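Local coordinates for Lmo2125 protein (Listeria monocytogenes serovar 1/2a, PDB 5TU0) that binds maltose and probably delivers it, as a membrane-tethered lipoprotein of the solute-binding protein family, to a sugar transporter in the cell membrane, at residues I26-F30 with K290-V295; V117-K122 with D326-N330; Q225-V229 with Y246-I251; P346-E350 with N383-T389. The protein carries 2 engineered substitutions. One frame throughout, in Å; residues are numbered along the deposited sequence.

Contact 1: I26-F30 with K290-V295; sequences IKGDF and KWLDYV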
# COMPACT_ATOMS: atom_id res chain seq x y z
N ILE A 26 -14.94 17.52 -11.35
CA ILE A 26 -13.82 18.19 -12.02
C ILE A 26 -13.80 18.17 -13.55
O ILE A 26 -13.07 18.95 -14.15
CB ILE A 26 -12.45 17.66 -11.54
CG1 ILE A 26 -12.19 16.23 -12.04
CG2 ILE A 26 -12.39 17.75 -10.02
CD1 ILE A 26 -10.77 15.72 -11.78
N LYS A 27 -14.59 17.31 -14.20
CA LYS A 27 -14.46 17.19 -15.66
C LYS A 27 -14.83 18.46 -16.43
O LYS A 27 -14.27 18.73 -17.49
CB LYS A 27 -15.28 16.02 -16.20
CG LYS A 27 -16.78 16.24 -16.18
CD LYS A 27 -17.48 15.00 -16.68
CE LYS A 27 -18.96 15.27 -16.89
NZ LYS A 27 -19.68 14.00 -17.15
N GLY A 28 -15.77 19.24 -15.90
CA GLY A 28 -16.25 20.44 -16.58
C GLY A 28 -15.18 21.42 -17.03
O GLY A 28 -15.17 21.85 -18.19
N ASP A 29 -14.28 21.78 -16.13
CA ASP A 29 -13.23 22.75 -16.45
C ASP A 29 -12.23 22.19 -17.49
O ASP A 29 -11.71 22.95 -18.33
CB ASP A 29 -12.54 23.25 -15.19
CG ASP A 29 -13.47 24.06 -14.31
OD1 ASP A 29 -14.31 24.81 -14.85
OD2 ASP A 29 -13.36 23.98 -13.08
N PHE A 30 -12.03 20.88 -17.46
CA PHE A 30 -11.18 20.21 -18.45
C PHE A 30 -11.86 20.25 -19.82
O PHE A 30 -11.21 20.54 -20.84
CB PHE A 30 -10.91 18.78 -18.05
CG PHE A 30 -10.07 18.03 -19.03
CD1 PHE A 30 -8.68 18.13 -18.97
CD2 PHE A 30 -10.64 17.23 -20.00
CE1 PHE A 30 -7.87 17.44 -19.87
CE2 PHE A 30 -9.85 16.55 -20.92
CZ PHE A 30 -8.46 16.64 -20.84
N LYS A 290 -3.25 15.13 -21.62
CA LYS A 290 -3.72 16.37 -21.02
C LYS A 290 -4.56 16.05 -19.77
O LYS A 290 -4.42 16.73 -18.78
CB LYS A 290 -4.48 17.21 -22.04
CG LYS A 290 -3.59 17.77 -23.15
CD LYS A 290 -4.41 18.52 -24.17
CE LYS A 290 -3.57 19.19 -25.25
NZ LYS A 290 -2.86 18.21 -26.12
N TRP A 291 -5.36 15.00 -19.81
CA TRP A 291 -6.16 14.58 -18.64
C TRP A 291 -5.28 14.21 -17.45
O TRP A 291 -5.55 14.62 -16.33
CB TRP A 291 -7.11 13.42 -18.97
CG TRP A 291 -7.87 12.95 -17.76
CD1 TRP A 291 -7.55 11.91 -16.95
CD2 TRP A 291 -9.04 13.56 -17.20
NE1 TRP A 291 -8.46 11.80 -15.92
CE2 TRP A 291 -9.38 12.81 -16.06
CE3 TRP A 291 -9.82 14.66 -17.55
CZ2 TRP A 291 -10.50 13.12 -15.27
CZ3 TRP A 291 -10.94 14.96 -16.77
CH2 TRP A 291 -11.26 14.20 -15.64
N LEU A 292 -4.24 13.42 -17.69
CA LEU A 292 -3.32 13.06 -16.61
C LEU A 292 -2.70 14.30 -15.94
O LEU A 292 -2.60 14.37 -14.71
CB LEU A 292 -2.23 12.09 -17.09
CG LEU A 292 -2.52 10.59 -16.94
CD1 LEU A 292 -3.81 10.18 -17.65
CD2 LEU A 292 -1.35 9.74 -17.44
N ASP A 293 -2.27 15.26 -16.77
CA ASP A 293 -1.65 16.51 -16.29
C ASP A 293 -2.65 17.36 -15.53
O ASP A 293 -2.29 18.08 -14.59
CB ASP A 293 -1.07 17.32 -17.46
CG ASP A 293 0.14 16.64 -18.12
OD1 ASP A 293 0.69 15.68 -17.54
OD2 ASP A 293 0.53 17.07 -19.23
N TYR A 294 -3.91 17.33 -15.98
CA TYR A 294 -4.99 18.04 -15.31
C TYR A 294 -5.34 17.42 -13.94
O TYR A 294 -5.27 18.08 -12.89
CB TYR A 294 -6.24 18.00 -16.19
CG TYR A 294 -7.49 18.61 -15.59
CD1 TYR A 294 -7.67 19.99 -15.57
CD2 TYR A 294 -8.51 17.81 -15.07
CE1 TYR A 294 -8.82 20.56 -15.03
CE2 TYR A 294 -9.67 18.38 -14.53
CZ TYR A 294 -9.81 19.76 -14.51
OH TYR A 294 -10.94 20.36 -13.98
N VAL A 295 -5.70 16.13 -13.95
CA VAL A 295 -6.17 15.47 -12.73
C VAL A 295 -5.10 15.38 -11.64
O VAL A 295 -5.43 15.25 -10.45
CB VAL A 295 -6.82 14.08 -13.05
CG1 VAL A 295 -5.77 13.05 -13.41
CG2 VAL A 295 -7.62 13.56 -11.87
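Phe30 of helix 17-34 packs against Trp291 and Tyr294 of helix 285-295, both on one side of its ring, and this aromatic cluster is the tight part of the contact. Trp291 meets it edge-to-face: CE3 stands over the centre of the Phe30 ring, the ring centroids 5.0 Å apart and the planes at 84°. The Phe30 and Tyr294 rings meet obliquely, with Phe30 CB over the middle of the tyrosine ring, 3.8 Å from its centroid, a CH-pi contact. Tyr294 reaches past the cluster, CG anti to its backbone N (chi1 176°), and its OH donates to Ile26 O at 2.6 Å, in the carbonyl plane on a lone pair. Ile26 closes this end through CD1, 3.8 Å from Val295 CG2.

The outer side is looser. Asp29 is exposed and offers Tyr294 OH little more than its CB, while Lys290 brings CB near Phe30 CE1 before its chain leads away.

The axes of the two short segments, at 126° to each other, come no closer than 11.0 Å, bridged by large side chains. Around the pair, Phe30 touches Val38 of strand 37-42, Trp291 meets Trp276 of strand 272-278 edge-to-face, and Ile26 touches Thr303 of helix 298-308.

Contact 2: V117-K122 with D326-N330; sequences VLYYNK and DELTN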
# COMPACT_ATOMS: atom_id res chain seq x y z
N VAL A 117 -0.28 2.29 8.94
CA VAL A 117 -0.22 3.25 10.03
C VAL A 117 -0.58 2.53 11.33
O VAL A 117 -0.92 1.34 11.31
CB VAL A 117 -1.21 4.44 9.79
CG1 VAL A 117 -0.83 5.21 8.53
CG2 VAL A 117 -2.65 3.97 9.69
N LEU A 118 -0.49 3.24 12.44
CA LEU A 118 -0.89 2.68 13.74
C LEU A 118 -2.23 3.30 14.16
O LEU A 118 -2.32 4.53 14.35
CB LEU A 118 0.14 2.99 14.82
CG LEU A 118 -0.18 2.40 16.19
CD1 LEU A 118 0.18 0.91 16.21
CD2 LEU A 118 0.53 3.13 17.32
N TYR A 119 -3.26 2.47 14.27
CA TYR A 119 -4.55 2.91 14.80
C TYR A 119 -4.52 2.63 16.28
O TYR A 119 -3.97 1.61 16.69
CB TYR A 119 -5.71 2.11 14.23
CG TYR A 119 -6.05 2.43 12.80
CD1 TYR A 119 -6.84 3.53 12.50
CD2 TYR A 119 -5.62 1.61 11.76
CE1 TYR A 119 -7.17 3.83 11.20
CE2 TYR A 119 -5.96 1.89 10.45
CZ TYR A 119 -6.73 3.01 10.18
OH TYR A 119 -7.05 3.31 8.89
N TYR A 120 -5.09 3.52 17.08
CA TYR A 120 -5.18 3.27 18.54
C TYR A 120 -6.50 3.80 19.05
O TYR A 120 -7.15 4.66 18.41
CB TYR A 120 -3.98 3.85 19.33
CG TYR A 120 -3.97 5.36 19.45
CD1 TYR A 120 -3.53 6.16 18.40
CD2 TYR A 120 -4.38 5.99 20.63
CE1 TYR A 120 -3.52 7.53 18.51
CE2 TYR A 120 -4.37 7.37 20.75
CZ TYR A 120 -3.94 8.13 19.68
OH TYR A 120 -3.93 9.50 19.78
N ASN A 121 -6.91 3.28 20.19
CA ASN A 121 -8.17 3.65 20.80
C ASN A 121 -7.94 4.71 21.88
O ASN A 121 -7.32 4.41 22.92
CB ASN A 121 -8.81 2.40 21.39
CG ASN A 121 -10.25 2.62 21.80
OD1 ASN A 121 -10.65 3.74 22.14
ND2 ASN A 121 -11.03 1.55 21.77
N LYS A 122 -8.43 5.93 21.62
CA LYS A 122 -8.27 7.04 22.55
C LYS A 122 -9.01 6.84 23.88
O LYS A 122 -8.70 7.51 24.87
CB LYS A 122 -8.70 8.37 21.91
CG LYS A 122 -7.93 8.75 20.65
CD LYS A 122 -8.28 10.17 20.24
CE LYS A 122 -7.54 10.59 19.00
NZ LYS A 122 -7.93 11.98 18.65
N ASP A 326 -6.00 16.20 9.97
CA ASP A 326 -6.76 14.97 10.14
C ASP A 326 -5.74 13.89 10.53
O ASP A 326 -4.70 13.75 9.87
CB ASP A 326 -7.44 14.55 8.84
CG ASP A 326 -8.11 13.20 8.95
OD1 ASP A 326 -8.90 13.00 9.89
OD2 ASP A 326 -7.83 12.32 8.11
N GLU A 327 -6.04 13.12 11.57
CA GLU A 327 -5.06 12.16 12.05
C GLU A 327 -4.64 11.09 11.05
O GLU A 327 -3.46 10.81 10.94
CB GLU A 327 -5.52 11.52 13.36
CG GLU A 327 -5.70 12.56 14.45
CD GLU A 327 -5.87 11.97 15.82
OE1 GLU A 327 -5.76 10.74 15.96
OE2 GLU A 327 -6.11 12.75 16.76
N LEU A 328 -5.59 10.51 10.32
CA LEU A 328 -5.24 9.46 9.36
C LEU A 328 -4.33 10.02 8.27
O LEU A 328 -3.32 9.42 7.91
CB LEU A 328 -6.49 8.82 8.74
CG LEU A 328 -6.21 7.74 7.68
CD1 LEU A 328 -5.37 6.60 8.26
CD2 LEU A 328 -7.51 7.23 7.07
N THR A 329 -4.70 11.19 7.77
CA THR A 329 -3.93 11.87 6.74
C THR A 329 -2.52 12.19 7.22
O THR A 329 -1.56 11.93 6.50
CB THR A 329 -4.62 13.18 6.32
OG1 THR A 329 -5.97 12.89 5.92
CG2 THR A 329 -3.85 13.83 5.17
N ASN A 330 -2.40 12.72 8.45
CA ASN A 330 -1.09 13.05 9.02
C ASN A 330 -0.22 11.80 9.19
O ASN A 330 0.97 11.82 8.85
CB ASN A 330 -1.22 13.73 10.40
CG ASN A 330 -1.78 15.15 10.32
OD1 ASN A 330 -1.85 15.76 9.25
ND2 ASN A 330 -2.16 15.68 11.46
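Lys122 and Glu327 approach from opposite directions, each chain extended beyond CG, and join in a salt bridge with Lys122 NZ 2.7 Å from Glu327 OE2. The ammonium group takes the syn side of that oxygen but stands 35° out of the carboxylate plane. Lys122 CE lies alongside the carboxylate as well, 3.5 Å from Glu327 OE1. The other carboxylate oxygen, OE1, accepts from the backbone N of Val255, so the two oxygens have separate partners and the rotation of the group is restrained.

Strand 105-121 belongs to the mixed sheet of this solute-binding fold, running antiparallel to strands 235-238 and 253-256, and helix 327-336 is laid against it by its first turn. Asp326 is the N-cap of that helix, with a weak capping bond from Thr329 N to Asp326 OD2.

One residue on from Glu327, Leu328 makes the apolar half of the contact with a single methyl, CD1. Its CG lies anti to the backbone N (chi1 178°), which carries the branch toward the strand. There CD1 meets Val117 CG2 at 4.0 Å, the two side chains crossing at about a right angle, and reaches Tyr119 OH at 3.7 Å, coming obliquely to the ring. The Tyr119 hydroxyl is itself hydrogen-bonded to Gly239 O, and Val117 CG2 lies over one face of the Tyr119 ring, offset toward its rim. Val255 of strand 253-256 touches Val117, Tyr119 and Leu328 alike.

Contact 3: Q225-V229 with Y246-I251; sequences QDQFV and YKEAKI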
# COMPACT_ATOMS: atom_id res chain seq x y z
N GLN A 225 -9.43 -7.38 13.79
CA GLN A 225 -10.47 -6.35 13.63
C GLN A 225 -11.53 -6.46 14.71
O GLN A 225 -12.03 -5.46 15.22
CB GLN A 225 -11.15 -6.44 12.26
CG GLN A 225 -10.19 -6.33 11.08
CD GLN A 225 -9.27 -5.14 11.17
OE1 GLN A 225 -8.05 -5.27 10.97
NE2 GLN A 225 -9.82 -3.99 11.50
N ASP A 226 -11.87 -7.70 15.06
CA ASP A 226 -12.85 -7.98 16.08
C ASP A 226 -12.36 -7.42 17.43
O ASP A 226 -13.14 -6.78 18.15
CB ASP A 226 -13.11 -9.49 16.17
CG ASP A 226 -14.23 -9.85 17.13
OD1 ASP A 226 -15.39 -9.43 16.89
OD2 ASP A 226 -13.96 -10.58 18.11
N GLN A 227 -11.08 -7.63 17.76
CA GLN A 227 -10.52 -7.13 19.04
C GLN A 227 -10.49 -5.60 19.10
O GLN A 227 -10.86 -4.99 20.11
CB GLN A 227 -9.12 -7.69 19.30
CG GLN A 227 -9.07 -9.21 19.46
CD GLN A 227 -9.77 -9.70 20.72
OE1 GLN A 227 -10.65 -10.56 20.65
NE2 GLN A 227 -9.38 -9.17 21.86
N PHE A 228 -10.03 -4.96 18.03
CA PHE A 228 -9.98 -3.51 18.02
C PHE A 228 -11.38 -2.87 18.06
O PHE A 228 -11.63 -1.96 18.86
CB PHE A 228 -9.19 -3.01 16.82
CG PHE A 228 -8.88 -1.55 16.88
CD1 PHE A 228 -7.97 -1.07 17.79
CD2 PHE A 228 -9.51 -0.65 16.02
CE1 PHE A 228 -7.68 0.28 17.86
CE2 PHE A 228 -9.22 0.71 16.08
CZ PHE A 228 -8.30 1.18 17.00
N VAL A 229 -12.29 -3.36 17.21
CA VAL A 229 -13.67 -2.83 17.12
C VAL A 229 -14.48 -3.06 18.40
O VAL A 229 -15.45 -2.34 18.67
CB VAL A 229 -14.42 -3.35 15.86
CG1 VAL A 229 -15.88 -2.94 15.86
CG2 VAL A 229 -13.75 -2.81 14.60
N TYR A 246 -13.97 1.71 11.37
CA TYR A 246 -13.87 2.15 12.76
C TYR A 246 -14.81 3.33 13.00
O TYR A 246 -15.32 3.49 14.10
CB TYR A 246 -12.43 2.48 13.16
CG TYR A 246 -11.42 1.40 12.78
CD1 TYR A 246 -11.75 0.05 12.87
CD2 TYR A 246 -10.14 1.74 12.39
CE1 TYR A 246 -10.84 -0.93 12.53
CE2 TYR A 246 -9.21 0.75 12.05
CZ TYR A 246 -9.57 -0.58 12.12
OH TYR A 246 -8.68 -1.56 11.79
N LYS A 247 -15.01 4.16 11.97
CA LYS A 247 -15.96 5.28 12.04
C LYS A 247 -17.39 4.74 12.15
O LYS A 247 -18.18 5.24 12.95
CB LYS A 247 -15.84 6.22 10.83
CG LYS A 247 -14.55 7.02 10.83
CD LYS A 247 -14.45 8.03 9.69
CE LYS A 247 -14.27 7.35 8.35
NZ LYS A 247 -14.01 8.33 7.26
N GLU A 248 -17.71 3.72 11.35
CA GLU A 248 -19.03 3.05 11.40
C GLU A 248 -19.31 2.44 12.77
O GLU A 248 -20.44 2.49 13.25
CB GLU A 248 -19.12 1.95 10.34
CG GLU A 248 -19.24 2.42 8.89
CD GLU A 248 -20.61 2.97 8.53
OE1 GLU A 248 -21.44 3.22 9.44
OE2 GLU A 248 -20.87 3.15 7.31
N ALA A 249 -18.29 1.85 13.39
CA ALA A 249 -18.42 1.22 14.71
C ALA A 249 -18.30 2.23 15.87
O ALA A 249 -18.31 1.82 17.04
CB ALA A 249 -17.40 0.11 14.85
N LYS A 250 -18.18 3.52 15.56
CA LYS A 250 -18.12 4.59 16.57
C LYS A 250 -16.96 4.50 17.61
O LYS A 250 -17.06 5.04 18.72
CB LYS A 250 -19.48 4.76 17.28
CG LYS A 250 -20.55 5.35 16.39
CD LYS A 250 -21.86 5.49 17.15
CE LYS A 250 -22.82 6.46 16.47
NZ LYS A 250 -23.12 6.07 15.07
N ILE A 251 -15.86 3.86 17.23
CA ILE A 251 -14.68 3.76 18.08
C ILE A 251 -14.02 5.12 18.11
O ILE A 251 -13.84 5.74 17.06
CB ILE A 251 -13.69 2.70 17.52
CG1 ILE A 251 -14.27 1.29 17.62
CG2 ILE A 251 -12.35 2.74 18.25
CD1 ILE A 251 -14.44 0.79 19.05
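Tyr246 reaches across from helix 243-248 to lie against helix 217-229, where Val229, Phe228 and Gln225 meet it in turn. From CB the ring sets out with CG anti to the carbonyl carbon (chi1 -49°), a course that takes its far end to the other helix. Tyr246 CG is 4.0 Å from Phe228 CE2, which lies over the ring face. At CD1 the ring edge receives Val229 CG2 at 3.9 Å. The next atom, CE1, lies 3.7 Å from Phe228 CD2, over the same face but displaced toward the rim. CD2 and CE2, on the other side of the ring, meet Phe228 CE2 through that face, and CZ lies near Phe228 CD2. The pair is edge-to-face, Phe228 presenting its edge with the planes at 66°. At the tip, Tyr246 OH is 2.7 Å from Gln225 NE2; the amide, nearly coplanar with the ring, is doubtful in orientation and, turned over, may hydrogen-bond to the hydroxyl.

Beyond the rings, Val229 CG1 touches Ala249 CB at 3.6 Å, and Ile251 folds its CD1 over the C-terminal end of helix 217-229, 3.3 Å from Val229 O.

The chain between Tyr246 and Ile251 turns through a Schellman motif, with Lys250, the first residue to leave helical backbone angles, at positive phi. This common helix C-terminal ending lets Ile251 join the contact before strand 253-256 begins.

Contact 4: P346-E350 with N383-T389; sequences PEMSE and NVTQKYT
Glu350 and Lys387 form a salt bridge, Lys387 NZ lying 2.9 Å from Glu350 OE1 on its syn side but 32° out of the carboxylate plane. The lysine arrives with its chain extended beyond CG, while the bend of Glu350 at chi2 (-52°) swings its carboxylate toward the lysine, with OE1 also close to Asn383 CB. A second polar link lies nearby: Tyr388 OH donates to Ser349 OG at 2.8 Å, and the same hydroxyl is 3.0 Å from Pro346 O. Ser349 OG in turn lies 2.9 Å from Glu350 OE2, within hydrogen-bonding reach, which brings the tyrosine, the serine and the carboxylate together. A water lies 2.8 Å from Glu347 OE2 and within reach of Thr389 O, and may link them.

Around this polar group the Tyr388 ring is packed on one face and along part of its edge. Glu347 CG lies over the face, offset toward the rim, as a CH-pi contact 4.1 Å from the ring centroid; the two side chains slide past each other in opposite directions. Glu350 CG approaches the ring edge at CE2, and Pro346 CB comes obliquely to CE1. Deeper in, Val384 spreads its two methyls, CG1 against Glu347 CG and CG2 against CB of Glu350.

The contact joins the N-terminal part of helix 348-363 to the last turn of helix 369-387 and the residues after it. Glu350 is buried, and its negative charge is probably balanced at least in part by Lys387, whose cation should favour the ionised carboxylate; the aliphatic parts of both glutamates pack on Tyr388 and Val384.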
# COMPACT_ATOMS: atom_id res chain seq x y z
N PRO A 346 8.15 -8.44 -12.75
CA PRO A 346 7.37 -9.69 -12.75
C PRO A 346 7.71 -10.68 -11.66
O PRO A 346 6.81 -11.33 -11.10
CB PRO A 346 7.71 -10.30 -14.13
CG PRO A 346 8.02 -9.13 -14.97
CD PRO A 346 8.79 -8.22 -14.06
N GLU A 347 9.00 -10.80 -11.34
CA GLU A 347 9.47 -11.78 -10.37
C GLU A 347 8.89 -11.59 -8.95
O GLU A 347 9.03 -12.47 -8.11
CB GLU A 347 11.00 -11.80 -10.31
CG GLU A 347 11.72 -12.30 -11.57
CD GLU A 347 11.91 -11.29 -12.69
OE1 GLU A 347 11.37 -10.15 -12.64
OE2 GLU A 347 12.63 -11.67 -13.66
N MET A 348 8.26 -10.44 -8.70
CA MET A 348 7.64 -10.18 -7.39
C MET A 348 6.54 -11.21 -7.11
O MET A 348 6.25 -11.55 -5.97
CB MET A 348 7.06 -8.75 -7.34
CG MET A 348 6.51 -8.35 -5.98
SD MET A 348 7.78 -8.30 -4.70
CE MET A 348 6.75 -8.40 -3.21
N SER A 349 5.94 -11.73 -8.18
CA SER A 349 4.90 -12.74 -8.02
C SER A 349 5.39 -13.97 -7.26
O SER A 349 4.60 -14.61 -6.60
CB SER A 349 4.33 -13.17 -9.38
OG SER A 349 5.30 -13.86 -10.13
N GLU A 350 6.69 -14.28 -7.31
CA GLU A 350 7.25 -15.47 -6.65
C GLU A 350 7.56 -15.22 -5.18
O GLU A 350 7.70 -16.15 -4.41
CB GLU A 350 8.49 -15.95 -7.40
CG GLU A 350 8.22 -16.14 -8.90
CD GLU A 350 7.01 -17.02 -9.16
OE1 GLU A 350 6.90 -18.10 -8.53
OE2 GLU A 350 6.16 -16.61 -9.97
N ASN A 383 12.00 -20.70 -7.98
CA ASN A 383 10.85 -20.30 -8.81
C ASN A 383 11.20 -19.21 -9.81
O ASN A 383 10.75 -19.25 -10.96
CB ASN A 383 9.66 -19.87 -7.96
CG ASN A 383 8.92 -21.05 -7.37
OD1 ASN A 383 8.86 -22.13 -7.97
ND2 ASN A 383 8.31 -20.85 -6.21
N VAL A 384 12.01 -18.24 -9.39
CA VAL A 384 12.46 -17.16 -10.28
C VAL A 384 13.24 -17.74 -11.47
O VAL A 384 12.98 -17.40 -12.63
CB VAL A 384 13.29 -16.10 -9.52
CG1 VAL A 384 14.01 -15.15 -10.47
CG2 VAL A 384 12.41 -15.30 -8.56
N THR A 385 14.19 -18.63 -11.17
CA THR A 385 15.02 -19.29 -12.18
C THR A 385 14.20 -20.10 -13.17
O THR A 385 14.44 -20.05 -14.39
CB THR A 385 16.04 -20.21 -11.51
OG1 THR A 385 16.92 -19.42 -10.70
CG2 THR A 385 16.86 -20.99 -12.55
N GLN A 386 13.22 -20.84 -12.65
CA GLN A 386 12.35 -21.71 -13.46
C GLN A 386 11.33 -20.99 -14.33
O GLN A 386 11.07 -21.41 -15.46
CB GLN A 386 11.55 -22.63 -12.54
CG GLN A 386 12.40 -23.60 -11.75
CD GLN A 386 12.88 -24.76 -12.57
OE1 GLN A 386 14.09 -25.04 -12.63
NE2 GLN A 386 11.94 -25.45 -13.21
N LYS A 387 10.75 -19.93 -13.82
CA LYS A 387 9.65 -19.27 -14.52
C LYS A 387 10.00 -18.02 -15.30
O LYS A 387 9.19 -17.58 -16.11
CB LYS A 387 8.56 -18.94 -13.51
CG LYS A 387 8.05 -20.17 -12.78
CD LYS A 387 7.09 -19.76 -11.68
CE LYS A 387 6.67 -20.96 -10.87
NZ LYS A 387 5.80 -20.54 -9.74
N TYR A 388 11.18 -17.46 -15.07
CA TYR A 388 11.56 -16.22 -15.73
C TYR A 388 12.92 -16.27 -16.44
O TYR A 388 13.84 -17.00 -16.03
CB TYR A 388 11.54 -15.08 -14.72
CG TYR A 388 10.17 -14.76 -14.17
CD1 TYR A 388 9.32 -13.90 -14.86
CD2 TYR A 388 9.72 -15.29 -12.95
CE1 TYR A 388 8.06 -13.59 -14.37
CE2 TYR A 388 8.46 -14.97 -12.45
CZ TYR A 388 7.64 -14.11 -13.17
OH TYR A 388 6.39 -13.76 -12.73
N THR A 389 13.03 -15.47 -17.49
CA THR A 389 14.24 -15.36 -18.30
C THR A 389 15.33 -14.62 -17.53
O THR A 389 15.06 -13.59 -16.91
CB THR A 389 13.97 -14.57 -19.61
OG1 THR A 389 12.89 -15.16 -20.33
CG2 THR A 389 15.22 -14.54 -20.51
O HOH W 1 14.92 -13.24 -13.69

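From the N terminus, helix 17-34 supplies the first half of contact 1, whose loop closes 260 residues later on helix 285-295. Within that span strand 105-121 opens contact 2, which closes only at helix 327-336; contacts 1 and 2 therefore cross along the chain. Contact 3, a short loop from helix 217-229 to helix 243-248 and the turn after it, is nested inside both. Contacts 2 and 3 touch, Tyr119 packing on Tyr246 and Phe228, and together join the mixed sheet to three helices. Contact 4 follows in series, pairing helices 348-363 and 369-387 near the C terminus, on the opposite side of the chain's centre from contacts 2 and 3.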